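Side-chain contacts in ATP-citrate lyase beta-subunit (PDB 6HXJ), which probably takes part in the ATP-dependent cleavage of citrate with coenzyme A, giving acetyl-CoA, oxaloacetate, ADP and phosphate: residues W298-E301 against A302-T306; F325-V328 against K329-F332; F339-S342 against K343-Y347. All coordinates share one frame; numbering follows the deposited sequence.

Interaction 1 (W298-E301 against A302-T306)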
loop_
_atom_site.group_PDB
_atom_site.type_symbol
_atom_site.label_atom_id
_atom_site.label_comp_id
_atom_site.label_asym_id
_atom_site.label_seq_id
_atom_site.Cartn_x
_atom_site.Cartn_y
_atom_site.Cartn_z
ATOM N N TRP A 298 24.537 -4.697 37.680
ATOM C CA TRP A 298 24.621 -3.453 38.458
ATOM C C TRP A 298 24.361 -3.668 39.960
ATOM O O TRP A 298 25.066 -3.084 40.773
ATOM C CB TRP A 298 23.720 -2.386 37.859
ATOM C CG TRP A 298 22.269 -2.726 37.858
ATOM C CD1 TRP A 298 21.559 -3.325 36.859
ATOM C CD2 TRP A 298 21.331 -2.436 38.903
ATOM N NE1 TRP A 298 20.231 -3.411 37.208
ATOM C CE2 TRP A 298 20.062 -2.867 38.459
ATOM C CE3 TRP A 298 21.440 -1.841 40.176
ATOM C CZ2 TRP A 298 18.905 -2.715 39.238
ATOM C CZ3 TRP A 298 20.294 -1.681 40.939
ATOM C CH2 TRP A 298 19.045 -2.124 40.476
ATOM N N ALA A 299 23.372 -4.506 40.315
ATOM C CA ALA A 299 23.054 -4.805 41.711
ATOM C C ALA A 299 24.231 -5.531 42.396
ATOM O O ALA A 299 24.528 -5.294 43.570
ATOM C CB ALA A 299 21.790 -5.653 41.771
ATOM N N VAL A 300 24.888 -6.413 41.633
ATOM C CA VAL A 300 26.047 -7.183 42.070
ATOM C C VAL A 300 27.208 -6.200 42.239
ATOM O O VAL A 300 27.923 -6.303 43.225
ATOM C CB VAL A 300 26.402 -8.331 41.099
ATOM C CG1 VAL A 300 27.623 -9.101 41.569
ATOM C CG2 VAL A 300 25.227 -9.287 40.921
ATOM N N GLU A 301 27.364 -5.231 41.301
ATOM C CA GLU A 301 28.391 -4.186 41.335
ATOM C C GLU A 301 28.162 -3.306 42.572
ATOM O O GLU A 301 29.123 -2.973 43.277
ATOM C CB GLU A 301 28.348 -3.361 40.032
ATOM C CG GLU A 301 29.480 -2.369 39.846
ATOM C CD GLU A 301 29.500 -1.659 38.503
ATOM O OE1 GLU A 301 30.349 -0.752 38.338
ATOM O OE2 GLU A 301 28.708 -2.034 37.604
ATOM N N ALA A 302 26.878 -2.990 42.858
ATOM C CA ALA A 302 26.459 -2.194 44.006
ATOM C C ALA A 302 26.902 -2.898 45.297
ATOM O O ALA A 302 27.485 -2.261 46.189
ATOM C CB ALA A 302 24.947 -2.021 43.980
ATOM N N LEU A 303 26.682 -4.250 45.341
ATOM C CA LEU A 303 27.038 -5.107 46.477
ATOM C C LEU A 303 28.548 -5.192 46.676
ATOM O O LEU A 303 29.017 -5.034 47.805
ATOM C CB LEU A 303 26.414 -6.500 46.338
ATOM C CG LEU A 303 26.402 -7.417 47.605
ATOM C CD1 LEU A 303 25.969 -6.669 48.880
ATOM C CD2 LEU A 303 25.493 -8.594 47.411
ATOM N N THR A 304 29.300 -5.400 45.570
ATOM C CA THR A 304 30.765 -5.469 45.544
ATOM C C THR A 304 31.335 -4.183 46.110
ATOM O O THR A 304 32.157 -4.255 47.014
ATOM C CB THR A 304 31.288 -5.738 44.107
ATOM O OG1 THR A 304 30.675 -6.913 43.591
ATOM C CG2 THR A 304 32.800 -5.874 44.031
ATOM N N GLU A 305 30.866 -3.022 45.606
ATOM C CA GLU A 305 31.295 -1.686 46.008
ATOM C C GLU A 305 31.154 -1.465 47.516
ATOM O O GLU A 305 32.130 -1.067 48.157
ATOM C CB GLU A 305 30.587 -0.619 45.173
ATOM C CG GLU A 305 31.267 -0.479 43.819
ATOM C CD GLU A 305 30.650 0.481 42.820
ATOM O OE1 GLU A 305 30.100 1.524 43.245
ATOM O OE2 GLU A 305 30.774 0.215 41.600
ATOM N N THR A 306 29.989 -1.834 48.084
ATOM C CA THR A 306 29.671 -1.749 49.514
ATOM C C THR A 306 30.689 -2.546 50.367
ATOM O O THR A 306 31.172 -2.037 51.386
ATOM C CB THR A 306 28.227 -2.277 49.742
ATOM O OG1 THR A 306 27.315 -1.653 48.844
ATOM C CG2 THR A 306 27.736 -2.108 51.172
#
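V300 O receives two bonds from T304, a textbook case of a helical threonine folding its hydroxyl back onto the preceding turn. Helix 297-309, where this happens, belongs to the citrate-binding part of the chain. T304 N lies 2.9 Å from V300 O along the regular i to i+4 ladder. T304 OG1 donates to the same V300 O at 2.8 Å, from above the carbonyl plane (41° out of it) rather than along a lone pair. OG1 sits beside T304's own backbone N (chi1 -55°), which aims the hydroxyl back down the helix. The ladder continues on neighbouring rungs, with A302 N bonded to W298 O and E305 N to E301 O.

On another flank, E301 and E305 run side by side in the same direction, their carboxylate planes 75° apart. OE1 of E301 comes within 3.4 Å of OE2 of E305, a pairing of like charges probably eased a little by R309, a long, weak ion-pair partner of E305; E341 of helix 328-344 lies against E305 as well. V300 and T304 pack on I335 of that helix, while A299 and A302 meet I243 of helix 235-246. OE2 of E305 also lies against the E301 chain, 3.4 Å from its CG.

Interaction 2 (F325-V328 against K329-F332)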
loop_
_atom_site.group_PDB
_atom_site.type_symbol
_atom_site.label_atom_id
_atom_site.label_comp_id
_atom_site.label_asym_id
_atom_site.label_seq_id
_atom_site.Cartn_x
_atom_site.Cartn_y
_atom_site.Cartn_z
ATOM N N PHE A 325 21.699 -21.675 37.545
ATOM C CA PHE A 325 21.155 -20.770 36.511
ATOM C C PHE A 325 21.769 -19.374 36.533
ATOM O O PHE A 325 21.624 -18.658 35.545
ATOM C CB PHE A 325 19.589 -20.698 36.520
ATOM C CG PHE A 325 18.940 -20.137 37.768
ATOM C CD1 PHE A 325 18.676 -20.956 38.870
ATOM C CD2 PHE A 325 18.611 -18.789 37.855
ATOM C CE1 PHE A 325 18.118 -20.431 40.044
ATOM C CE2 PHE A 325 18.049 -18.267 39.028
ATOM C CZ PHE A 325 17.806 -19.093 40.115
ATOM N N THR A 326 22.452 -18.983 37.618
ATOM C CA THR A 326 23.099 -17.675 37.698
ATOM C C THR A 326 24.281 -17.652 36.722
ATOM O O THR A 326 25.162 -18.503 36.806
ATOM C CB THR A 326 23.530 -17.358 39.139
ATOM O OG1 THR A 326 22.377 -17.344 39.968
ATOM C CG2 THR A 326 24.239 -16.023 39.265
ATOM N N ASP A 327 24.284 -16.696 35.782
ATOM C CA ASP A 327 25.363 -16.563 34.805
ATOM C C ASP A 327 26.593 -16.036 35.529
ATOM O O ASP A 327 26.541 -14.901 36.019
ATOM C CB ASP A 327 24.935 -15.629 33.666
ATOM C CG ASP A 327 25.889 -15.661 32.494
ATOM O OD1 ASP A 327 26.908 -14.958 32.547
ATOM O OD2 ASP A 327 25.615 -16.396 31.527
ATOM N N VAL A 328 27.682 -16.854 35.620
ATOM C CA VAL A 328 28.869 -16.379 36.331
ATOM C C VAL A 328 29.577 -15.257 35.525
ATOM O O VAL A 328 30.080 -14.368 36.185
ATOM C CB VAL A 328 29.862 -17.421 36.941
ATOM C CG1 VAL A 328 29.262 -18.804 37.021
ATOM C CG2 VAL A 328 31.243 -17.446 36.282
ATOM N N LYS A 329 29.556 -15.231 34.166
ATOM C CA LYS A 329 30.191 -14.141 33.381
ATOM C C LYS A 329 29.509 -12.775 33.653
ATOM O O LYS A 329 30.205 -11.801 33.930
ATOM C CB LYS A 329 30.238 -14.505 31.885
ATOM C CG LYS A 329 30.783 -13.411 30.984
ATOM C CD LYS A 329 30.720 -13.770 29.512
ATOM C CE LYS A 329 30.802 -12.509 28.676
ATOM N NZ LYS A 329 32.074 -11.747 28.885
ATOM N N ALA A 330 28.166 -12.727 33.661
ATOM C CA ALA A 330 27.411 -11.499 33.942
ATOM C C ALA A 330 27.668 -11.008 35.354
ATOM O O ALA A 330 28.070 -9.877 35.543
ATOM C CB ALA A 330 25.929 -11.751 33.747
ATOM N N THR A 331 27.472 -11.875 36.340
ATOM C CA THR A 331 27.676 -11.529 37.746
ATOM C C THR A 331 29.123 -11.192 38.054
ATOM O O THR A 331 29.351 -10.291 38.857
ATOM C CB THR A 331 27.120 -12.577 38.706
ATOM O OG1 THR A 331 27.543 -13.872 38.320
ATOM C CG2 THR A 331 25.590 -12.516 38.841
ATOM N N PHE A 332 30.091 -11.885 37.424
ATOM C CA PHE A 332 31.503 -11.590 37.607
ATOM C C PHE A 332 31.863 -10.302 36.939
ATOM O O PHE A 332 32.757 -9.649 37.449
ATOM C CB PHE A 332 32.436 -12.730 37.174
ATOM C CG PHE A 332 32.768 -13.696 38.285
ATOM C CD1 PHE A 332 31.924 -13.835 39.388
ATOM C CD2 PHE A 332 33.934 -14.451 38.247
ATOM C CE1 PHE A 332 32.246 -14.700 40.435
ATOM C CE2 PHE A 332 34.242 -15.339 39.286
ATOM C CZ PHE A 332 33.394 -15.458 40.372
#
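D327 turns its carboxylate forward over the start of the next helix, and OD1 accepts from A330 N at 2.8 Å through its anti lone pair, the one facing away from OD2. The bond is fairly straight, with an N-H...O angle of 161°. With CG anti to the backbone N (chi1 -169°), the carboxylate can reach past V328 and K329 to the amide three residues on. Its other oxygen, OD2, is held by N361 ND2, so both carboxylate oxygens are held, which limits its rotation.

T331 comes back toward the same residue from the following turn. T331 OG1 donates to D327 O at 2.7 Å and T331 N reaches that oxygen at 3.2 Å, the two donors arriving from opposite faces of the carbonyl plane. The methyl of T331 meets the methyl of T326, CG2 to CG2 at 3.8 Å, with the two side chains crossing at about a right angle.

This is a classic helix N-cap, with D327 the capping residue of helix 328-344, the helical link of the beta-alpha-beta unit that runs from strand 315-318 to strand 352-356. Replacing this aspartate by alanine removes both carboxylate oxygens, which would probably leave A330 N without its capping acceptor and N361 ND2 without its mate. Just upstream, T326 OG1 binds D294 N and also a citrate anion, probably drawn from the crystallisation liquor, to which F325 N bonds as well; the cap therefore sits directly behind a ligand-binding loop.

On the flank facing helix 362-371, V328 and F332 stand one turn apart. V328 CG2 lies over one face of the F332 ring, in a loose apolar approach of 4.5 Å to CD2 of F332. F332 N also donates to V328 O at 2.8 Å.

Interaction 3 (F339-S342 against K343-Y347); sequences FRES and KSKGY
K343 N bonds to F339 O at 2.9 Å, one of the last regular rungs before helix 328-344 closes in a Schellman motif, at the far end of the helix from its cap. Beyond CB the K343 chain leaves F339 and lays its ammonium group against the ring of F377, a cation-pi contact.

S344 repeats the rung, its N donating to R340 O, and adds a hydroxyl placed between its own backbone N and carbonyl carbon (chi1 55°). From there OG faces two carbonyls of the preceding turn, lying 2.9 Å from E341 O and 3.1 Å from R340 O, and its single proton may serve either.

K345 doubles back over E341, the two side chains crossing obliquely. E341 bends at chi2 (-83°), which swings its carboxylate round to the lysine, and OE2 of E341 forms a salt bridge of 3.6 Å with NZ of K345. The same NZ bonds weakly to E341 O, as does K345 N. The lysine is exposed, so this bridge probably competes with water.

G346 breaks the helix with a positive phi of 83°, a conformation easy for a residue without CB, and its N makes a weak bond back to K343 O. Y347 N then closes the motif on S342 O at 3.0 Å. S342 has its own hydroxyl tied to G338 O. The S342 carbonyl also meets the tyrosine ring edge-on, in the ring plane, with its oxygen 3.7 Å from CD2 of Y347.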
loop_
_atom_site.group_PDB
_atom_site.type_symbol
_atom_site.label_atom_id
_atom_site.label_comp_id
_atom_site.label_asym_id
_atom_site.label_seq_id
_atom_site.Cartn_x
_atom_site.Cartn_y
_atom_site.Cartn_z
ATOM N N PHE A 339 35.091 -3.901 41.565
ATOM C CA PHE A 339 36.460 -4.040 42.081
ATOM C C PHE A 339 37.355 -2.966 41.483
ATOM O O PHE A 339 38.200 -2.423 42.184
ATOM C CB PHE A 339 37.042 -5.426 41.771
ATOM C CG PHE A 339 36.746 -6.521 42.767
ATOM C CD1 PHE A 339 36.421 -6.219 44.091
ATOM C CD2 PHE A 339 36.855 -7.851 42.404
ATOM C CE1 PHE A 339 36.152 -7.230 45.012
ATOM C CE2 PHE A 339 36.608 -8.865 43.336
ATOM C CZ PHE A 339 36.249 -8.547 44.632
ATOM N N ARG A 340 37.158 -2.663 40.186
ATOM C CA ARG A 340 37.862 -1.640 39.430
ATOM C C ARG A 340 37.492 -0.256 39.963
ATOM O O ARG A 340 38.374 0.599 40.124
ATOM C CB ARG A 340 37.492 -1.756 37.942
ATOM C CG ARG A 340 38.142 -2.935 37.220
ATOM C CD ARG A 340 38.335 -2.680 35.745
ATOM N NE ARG A 340 37.379 -3.308 34.826
ATOM C CZ ARG A 340 37.664 -4.329 34.020
ATOM N NH1 ARG A 340 38.843 -4.938 34.098
ATOM N NH2 ARG A 340 36.738 -4.813 33.202
ATOM N N GLU A 341 36.186 -0.056 40.260
ATOM C CA GLU A 341 35.631 1.189 40.803
ATOM C C GLU A 341 36.208 1.482 42.203
ATOM O O GLU A 341 36.588 2.603 42.520
ATOM C CB GLU A 341 34.088 1.101 40.846
ATOM C CG GLU A 341 33.374 2.449 40.893
ATOM C CD GLU A 341 33.203 3.172 42.225
ATOM O OE1 GLU A 341 33.589 2.618 43.283
ATOM O OE2 GLU A 341 32.654 4.299 42.204
ATOM N N SER A 342 36.291 0.447 43.010
ATOM C CA SER A 342 36.784 0.507 44.374
ATOM C C SER A 342 38.299 0.698 44.425
ATOM O O SER A 342 38.778 1.412 45.301
ATOM C CB SER A 342 36.382 -0.759 45.121
ATOM O OG SER A 342 34.971 -0.915 45.127
ATOM N N LYS A 343 39.046 0.051 43.497
ATOM C CA LYS A 343 40.506 0.134 43.409
ATOM C C LYS A 343 41.008 1.480 42.943
ATOM O O LYS A 343 42.094 1.899 43.361
ATOM C CB LYS A 343 41.114 -0.957 42.544
ATOM C CG LYS A 343 42.506 -1.338 43.070
ATOM C CD LYS A 343 43.535 -1.525 41.980
ATOM C CE LYS A 343 44.747 -2.213 42.549
ATOM N NZ LYS A 343 45.632 -2.714 41.475
ATOM N N SER A 344 40.246 2.150 42.057
ATOM C CA SER A 344 40.586 3.486 41.561
ATOM C C SER A 344 40.384 4.520 42.671
ATOM O O SER A 344 41.178 5.448 42.744
ATOM C CB SER A 344 39.791 3.841 40.304
ATOM O OG SER A 344 38.391 3.712 40.492
ATOM N N LYS A 345 39.387 4.308 43.579
ATOM C CA LYS A 345 39.087 5.164 44.740
ATOM C C LYS A 345 40.055 4.923 45.925
ATOM O O LYS A 345 39.974 5.615 46.944
ATOM C CB LYS A 345 37.625 4.998 45.190
ATOM C CG LYS A 345 36.569 5.088 44.092
ATOM C CD LYS A 345 36.291 6.498 43.549
ATOM C CE LYS A 345 35.303 6.485 42.400
ATOM N NZ LYS A 345 35.801 5.729 41.216
ATOM N N GLY A 346 40.936 3.933 45.783
ATOM C CA GLY A 346 41.970 3.589 46.756
ATOM C C GLY A 346 41.521 2.697 47.898
ATOM O O GLY A 346 42.144 2.689 48.969
ATOM N N TYR A 347 40.452 1.929 47.682
ATOM C CA TYR A 347 39.899 1.076 48.734
ATOM C C TYR A 347 40.561 -0.300 48.882
ATOM O O TYR A 347 40.635 -0.831 50.001
ATOM C CB TYR A 347 38.385 0.899 48.560
ATOM C CG TYR A 347 37.575 2.068 49.069
ATOM C CD1 TYR A 347 37.347 2.244 50.432
ATOM C CD2 TYR A 347 36.999 2.977 48.188
ATOM C CE1 TYR A 347 36.584 3.310 50.907
ATOM C CE2 TYR A 347 36.238 4.049 48.649
ATOM C CZ TYR A 347 36.035 4.214 50.011
ATOM O OH TYR A 347 35.279 5.274 50.459
#

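Interactions 2 and 3 occupy the two ends of one helix, 328-344: the first starts it with an aspartate cap beside a bound citrate, the second ends it at a largely exposed turn. Interaction 1 lies on the neighbouring helix 297-309 and touches both. V300 CG1 rests on T331 O of interaction 2 at 3.4 Å, while T304 CG2 packs on F339 CD1 of interaction 3 at 3.6 Å. Interactions 1 and 2 each mix buried apolar and hydroxyl groups with partly exposed carboxylates, and both have a threonine doubling a backbone bond. Interaction 3 adds a long lysine-glutamate bridge to the bonds around its helix-ending glycine, nearer the surface.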